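Long-range contact in cellulase (Uncultured bacterium, PDB 6XSO), which probably hydrolyses internal beta-1,4 linkages of cellulose and related plant polysaccharides as a broad-specificity endoglucanase of the GH5_4 subfamily: residues 264-275 against 303-314. Numbering follows the deposited sequence.
Sequences IAVQVHAYPTIA and PVIIGEWSTSNV
H269, Y271 and E308 each hold CG anti to their own carbonyl carbon, and with E308 (chi1 -59°) extended beyond CG its carboxylate reaches between the imidazole and the phenol. The setting is the C-terminal end of strands 264-270 and 304-309, sixth and seventh of a closed eight-stranded TIM barrel, joined by helix 279-298 in a beta-alpha-beta crossover. E308 CG sits over the H269 ring, 3.6 Å from its centroid in a CH-pi contact, and the carboxylate continues stacked 16° from the imidazole plane. Y271 meets E308 differently: its OH donates a hydrogen bond to E308 OE1 at 2.7 Å, on the anti side but tilted out of the carboxylate plane, with ring and carboxylate steeply inclined to one another. R80 NH1 forms a salt bridge with E308 OE2, and H269 ND1 is hydrogen-bonded to E175 OE2. At the other imidazole nitrogen, H269 NE2 donates to Q267 OE1 (2.8 Å), which lies in the ring plane, so both nitrogens fix the ring's rotation. In GH5 enzymes the nucleophile is a glutamate at the end of the seventh strand; E308 occupies that place and E175 matches the acid/base after the fourth, both assigned by family resemblance. Parallel backbone bonds run from V266 N to P303 O through G307 N to V268 O, and after the corner at E308 pairing resumes with A270 N to E308 O. On the helix-facing side V268 CG2 meets I306 CG1 at 4.1 Å. Farther out, S312 N donates to P272 O from above the carbonyl plane, and a water accepts from I274 N at 2.8 Å while lying 2.8 Å from S312 OG.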
loop_
_atom_site.group_PDB
_atom_site.type_symbol
_atom_site.label_atom_id
_atom_site.label_comp_id
_atom_site.label_asym_id
_atom_site.label_seq_id
_atom_site.Cartn_x
_atom_site.Cartn_y
_atom_site.Cartn_z
ATOM N N ILE A 264 2.896 1.247 14.533
ATOM C CA ILE A 264 3.235 0.306 13.470
ATOM C C ILE A 264 1.987 -0.465 13.049
ATOM O O ILE A 264 1.168 -0.864 13.886
ATOM C CB ILE A 264 4.364 -0.638 13.940
ATOM C CG1 ILE A 264 4.887 -1.474 12.777
ATOM C CG2 ILE A 264 3.878 -1.565 15.070
ATOM C CD1 ILE A 264 5.585 -0.667 11.729
ATOM N N ALA A 265 1.846 -0.657 11.738
ATOM C CA ALA A 265 0.785 -1.459 11.160
ATOM C C ALA A 265 1.380 -2.401 10.123
ATOM O O ALA A 265 2.475 -2.170 9.601
ATOM C CB ALA A 265 -0.266 -0.581 10.477
ATOM N N VAL A 266 0.648 -3.481 9.830
ATOM C CA VAL A 266 1.047 -4.464 8.824
ATOM C C VAL A 266 0.077 -4.382 7.659
ATOM O O VAL A 266 -1.140 -4.253 7.856
ATOM C CB VAL A 266 1.095 -5.889 9.410
ATOM C CG1 VAL A 266 1.245 -6.964 8.313
ATOM C CG2 VAL A 266 2.230 -5.984 10.426
ATOM N N GLN A 267 0.609 -4.469 6.443
ATOM C CA GLN A 267 -0.219 -4.388 5.249
ATOM C C GLN A 267 -0.104 -5.633 4.381
ATOM O O GLN A 267 0.987 -6.174 4.166
ATOM C CB GLN A 267 0.125 -3.128 4.413
ATOM C CG GLN A 267 -0.495 -3.134 3.006
ATOM C CD GLN A 267 -0.269 -1.872 2.185
ATOM O OE1 GLN A 267 -0.582 -1.847 1.000
ATOM N NE2 GLN A 267 0.241 -0.823 2.813
ATOM N N VAL A 268 -1.266 -6.055 3.876
ATOM C CA VAL A 268 -1.409 -7.093 2.876
ATOM C C VAL A 268 -2.330 -6.560 1.781
ATOM O O VAL A 268 -2.997 -5.537 1.944
ATOM C CB VAL A 268 -2.006 -8.373 3.470
ATOM C CG1 VAL A 268 -1.167 -8.858 4.654
ATOM C CG2 VAL A 268 -3.463 -8.149 3.907
ATOM N N HIS A 269 -2.346 -7.274 0.653
ATOM C CA HIS A 269 -3.271 -6.996 -0.445
ATOM C C HIS A 269 -4.182 -8.201 -0.629
ATOM O O HIS A 269 -3.855 -9.315 -0.210
ATOM C CB HIS A 269 -2.501 -6.711 -1.733
ATOM C CG HIS A 269 -1.612 -5.511 -1.629
ATOM N ND1 HIS A 269 -0.606 -5.239 -2.533
ATOM C CD2 HIS A 269 -1.575 -4.518 -0.713
ATOM C CE1 HIS A 269 0.010 -4.122 -2.179
ATOM N NE2 HIS A 269 -0.540 -3.682 -1.062
ATOM N N ALA A 270 -5.360 -7.971 -1.218
ATOM C CA ALA A 270 -6.308 -9.069 -1.406
ATOM C C ALA A 270 -7.125 -8.856 -2.670
ATOM O O ALA A 270 -7.842 -7.854 -2.794
ATOM C CB ALA A 270 -7.260 -9.166 -0.213
ATOM N N TYR A 271 -7.072 -9.843 -3.567
ATOM C CA TYR A 271 -7.878 -9.849 -4.785
ATOM C C TYR A 271 -8.578 -11.198 -4.886
ATOM O O TYR A 271 -8.219 -12.046 -5.710
ATOM C CB TYR A 271 -6.998 -9.583 -5.998
ATOM C CG TYR A 271 -6.410 -8.187 -6.039
ATOM C CD1 TYR A 271 -7.033 -7.178 -6.740
ATOM C CD2 TYR A 271 -5.203 -7.890 -5.421
ATOM C CE1 TYR A 271 -6.479 -5.906 -6.818
ATOM C CE2 TYR A 271 -4.647 -6.633 -5.486
ATOM C CZ TYR A 271 -5.274 -5.643 -6.197
ATOM O OH TYR A 271 -4.732 -4.383 -6.317
ATOM N N PRO A 272 -9.580 -11.428 -4.045
ATOM C CA PRO A 272 -10.205 -12.754 -3.991
ATOM C C PRO A 272 -10.923 -13.102 -5.283
ATOM O O PRO A 272 -11.453 -12.238 -5.982
ATOM C CB PRO A 272 -11.221 -12.625 -2.848
ATOM C CG PRO A 272 -10.814 -11.428 -2.075
ATOM C CD PRO A 272 -10.089 -10.511 -3.017
ATOM N N THR A 273 -11.016 -14.399 -5.545
ATOM C CA THR A 273 -11.792 -14.885 -6.674
ATOM C C THR A 273 -13.259 -15.003 -6.272
ATOM O O THR A 273 -13.588 -15.650 -5.271
ATOM C CB THR A 273 -11.257 -16.243 -7.118
ATOM O OG1 THR A 273 -9.880 -16.136 -7.511
ATOM C CG2 THR A 273 -12.040 -16.749 -8.301
ATOM N N ILE A 274 -14.138 -14.363 -7.041
ATOM C CA ILE A 274 -15.574 -14.512 -6.841
ATOM C C ILE A 274 -16.250 -15.225 -8.001
ATOM O O ILE A 274 -17.322 -15.814 -7.802
ATOM C CB ILE A 274 -16.272 -13.170 -6.537
ATOM C CG1 ILE A 274 -16.237 -12.222 -7.736
ATOM C CG2 ILE A 274 -15.653 -12.525 -5.300
ATOM C CD1 ILE A 274 -17.156 -10.978 -7.568
ATOM N N ALA A 275 -15.658 -15.225 -9.187
ATOM C CA ALA A 275 -16.274 -15.911 -10.314
ATOM C C ALA A 275 -16.369 -17.408 -10.056
ATOM O O ALA A 275 -15.411 -18.040 -9.599
ATOM C CB ALA A 275 -15.463 -15.632 -11.578
ATOM N N PRO A 303 -2.324 -3.582 14.187
ATOM C CA PRO A 303 -3.417 -3.318 13.244
ATOM C C PRO A 303 -3.002 -3.629 11.814
ATOM O O PRO A 303 -1.816 -3.624 11.467
ATOM C CB PRO A 303 -3.707 -1.826 13.447
ATOM C CG PRO A 303 -2.345 -1.253 13.887
ATOM C CD PRO A 303 -1.707 -2.340 14.699
ATOM N N VAL A 304 -3.996 -3.934 10.990
ATOM C CA VAL A 304 -3.760 -4.360 9.618
ATOM C C VAL A 304 -4.472 -3.441 8.643
ATOM O O VAL A 304 -5.620 -3.020 8.864
ATOM C CB VAL A 304 -4.186 -5.825 9.414
ATOM C CG1 VAL A 304 -4.082 -6.251 7.945
ATOM C CG2 VAL A 304 -3.357 -6.729 10.299
ATOM N N ILE A 305 -3.788 -3.163 7.541
ATOM C CA ILE A 305 -4.333 -2.440 6.402
ATOM C C ILE A 305 -4.344 -3.384 5.210
ATOM O O ILE A 305 -3.306 -3.965 4.863
ATOM C CB ILE A 305 -3.498 -1.182 6.076
ATOM C CG1 ILE A 305 -3.510 -0.205 7.249
ATOM C CG2 ILE A 305 -3.958 -0.567 4.734
ATOM C CD1 ILE A 305 -2.419 0.882 7.156
ATOM N N ILE A 306 -5.505 -3.536 4.579
ATOM C CA ILE A 306 -5.607 -4.207 3.275
ATOM C C ILE A 306 -5.448 -3.074 2.261
ATOM O O ILE A 306 -6.397 -2.347 1.916
ATOM C CB ILE A 306 -6.903 -5.007 3.138
ATOM C CG1 ILE A 306 -6.957 -6.096 4.215
ATOM C CG2 ILE A 306 -7.014 -5.594 1.738
ATOM C CD1 ILE A 306 -8.309 -6.837 4.238
ATOM N N GLY A 307 -4.197 -2.853 1.841
ATOM C CA GLY A 307 -3.852 -1.642 1.120
ATOM C C GLY A 307 -4.186 -1.660 -0.342
ATOM O O GLY A 307 -4.065 -0.622 -0.996
ATOM N N GLU A 308 -4.548 -2.825 -0.874
ATOM C CA GLU A 308 -5.146 -2.924 -2.191
ATOM C C GLU A 308 -6.156 -4.048 -2.141
ATOM O O GLU A 308 -5.868 -5.112 -1.591
ATOM C CB GLU A 308 -4.147 -3.318 -3.291
ATOM C CG GLU A 308 -2.981 -2.369 -3.468
ATOM C CD GLU A 308 -2.009 -2.804 -4.539
ATOM O OE1 GLU A 308 -2.340 -3.720 -5.339
ATOM O OE2 GLU A 308 -0.919 -2.184 -4.605
ATOM N N TRP A 309 -7.337 -3.811 -2.717
ATOM C CA TRP A 309 -8.265 -4.903 -2.962
ATOM C C TRP A 309 -9.154 -4.593 -4.155
ATOM O O TRP A 309 -9.315 -3.440 -4.567
ATOM C CB TRP A 309 -9.136 -5.217 -1.745
ATOM C CG TRP A 309 -10.145 -4.116 -1.413
ATOM C CD1 TRP A 309 -9.860 -2.879 -0.897
ATOM C CD2 TRP A 309 -11.572 -4.166 -1.564
ATOM N NE1 TRP A 309 -11.022 -2.155 -0.723
ATOM C CE2 TRP A 309 -12.079 -2.922 -1.121
ATOM C CE3 TRP A 309 -12.464 -5.131 -2.034
ATOM C CZ2 TRP A 309 -13.434 -2.628 -1.123
ATOM C CZ3 TRP A 309 -13.823 -4.839 -2.022
ATOM C CH2 TRP A 309 -14.286 -3.598 -1.572
ATOM N N SER A 310 -9.714 -5.674 -4.697
ATOM C CA SER A 310 -10.742 -5.726 -5.734
ATOM C C SER A 310 -11.014 -7.228 -5.851
ATOM O O SER A 310 -10.798 -7.971 -4.884
ATOM C CB SER A 310 -10.318 -5.066 -7.030
ATOM O OG SER A 310 -11.421 -5.095 -7.940
ATOM N N THR A 311 -11.470 -7.705 -7.002
ATOM C CA THR A 311 -11.600 -9.139 -7.217
ATOM C C THR A 311 -10.480 -9.610 -8.129
ATOM O O THR A 311 -9.726 -8.814 -8.693
ATOM C CB THR A 311 -12.942 -9.512 -7.845
ATOM O OG1 THR A 311 -12.989 -8.973 -9.172
ATOM C CG2 THR A 311 -14.081 -8.986 -7.010
ATOM N N SER A 312 -10.399 -10.930 -8.299
ATOM C CA SER A 312 -9.302 -11.515 -9.054
ATOM C C SER A 312 -9.317 -11.115 -10.521
ATOM O O SER A 312 -8.283 -11.208 -11.183
ATOM C CB SER A 312 -9.367 -13.038 -8.951
ATOM O OG SER A 312 -10.533 -13.534 -9.596
ATOM N N ASN A 313 -10.453 -10.661 -11.042
ATOM C CA ASN A 313 -10.554 -10.268 -12.439
ATOM C C ASN A 313 -10.420 -8.759 -12.647
ATOM O O ASN A 313 -10.743 -8.262 -13.727
ATOM C CB ASN A 313 -11.867 -10.791 -13.026
ATOM C CG ASN A 313 -11.860 -12.302 -13.222
ATOM O OD1 ASN A 313 -10.844 -12.905 -13.599
ATOM N ND2 ASN A 313 -13.001 -12.929 -12.965
ATOM N N VAL A 314 -9.906 -8.035 -11.654
ATOM C CA VAL A 314 -9.748 -6.585 -11.766
ATOM C C VAL A 314 -9.015 -6.188 -13.046
ATOM O O VAL A 314 -9.352 -5.181 -13.680
ATOM C CB VAL A 314 -9.058 -6.028 -10.501
ATOM C CG1 VAL A 314 -7.638 -6.556 -10.349
ATOM C CG2 VAL A 314 -9.095 -4.497 -10.509
HETATM O O HOH W 1 -13.321 -13.296 -9.536
#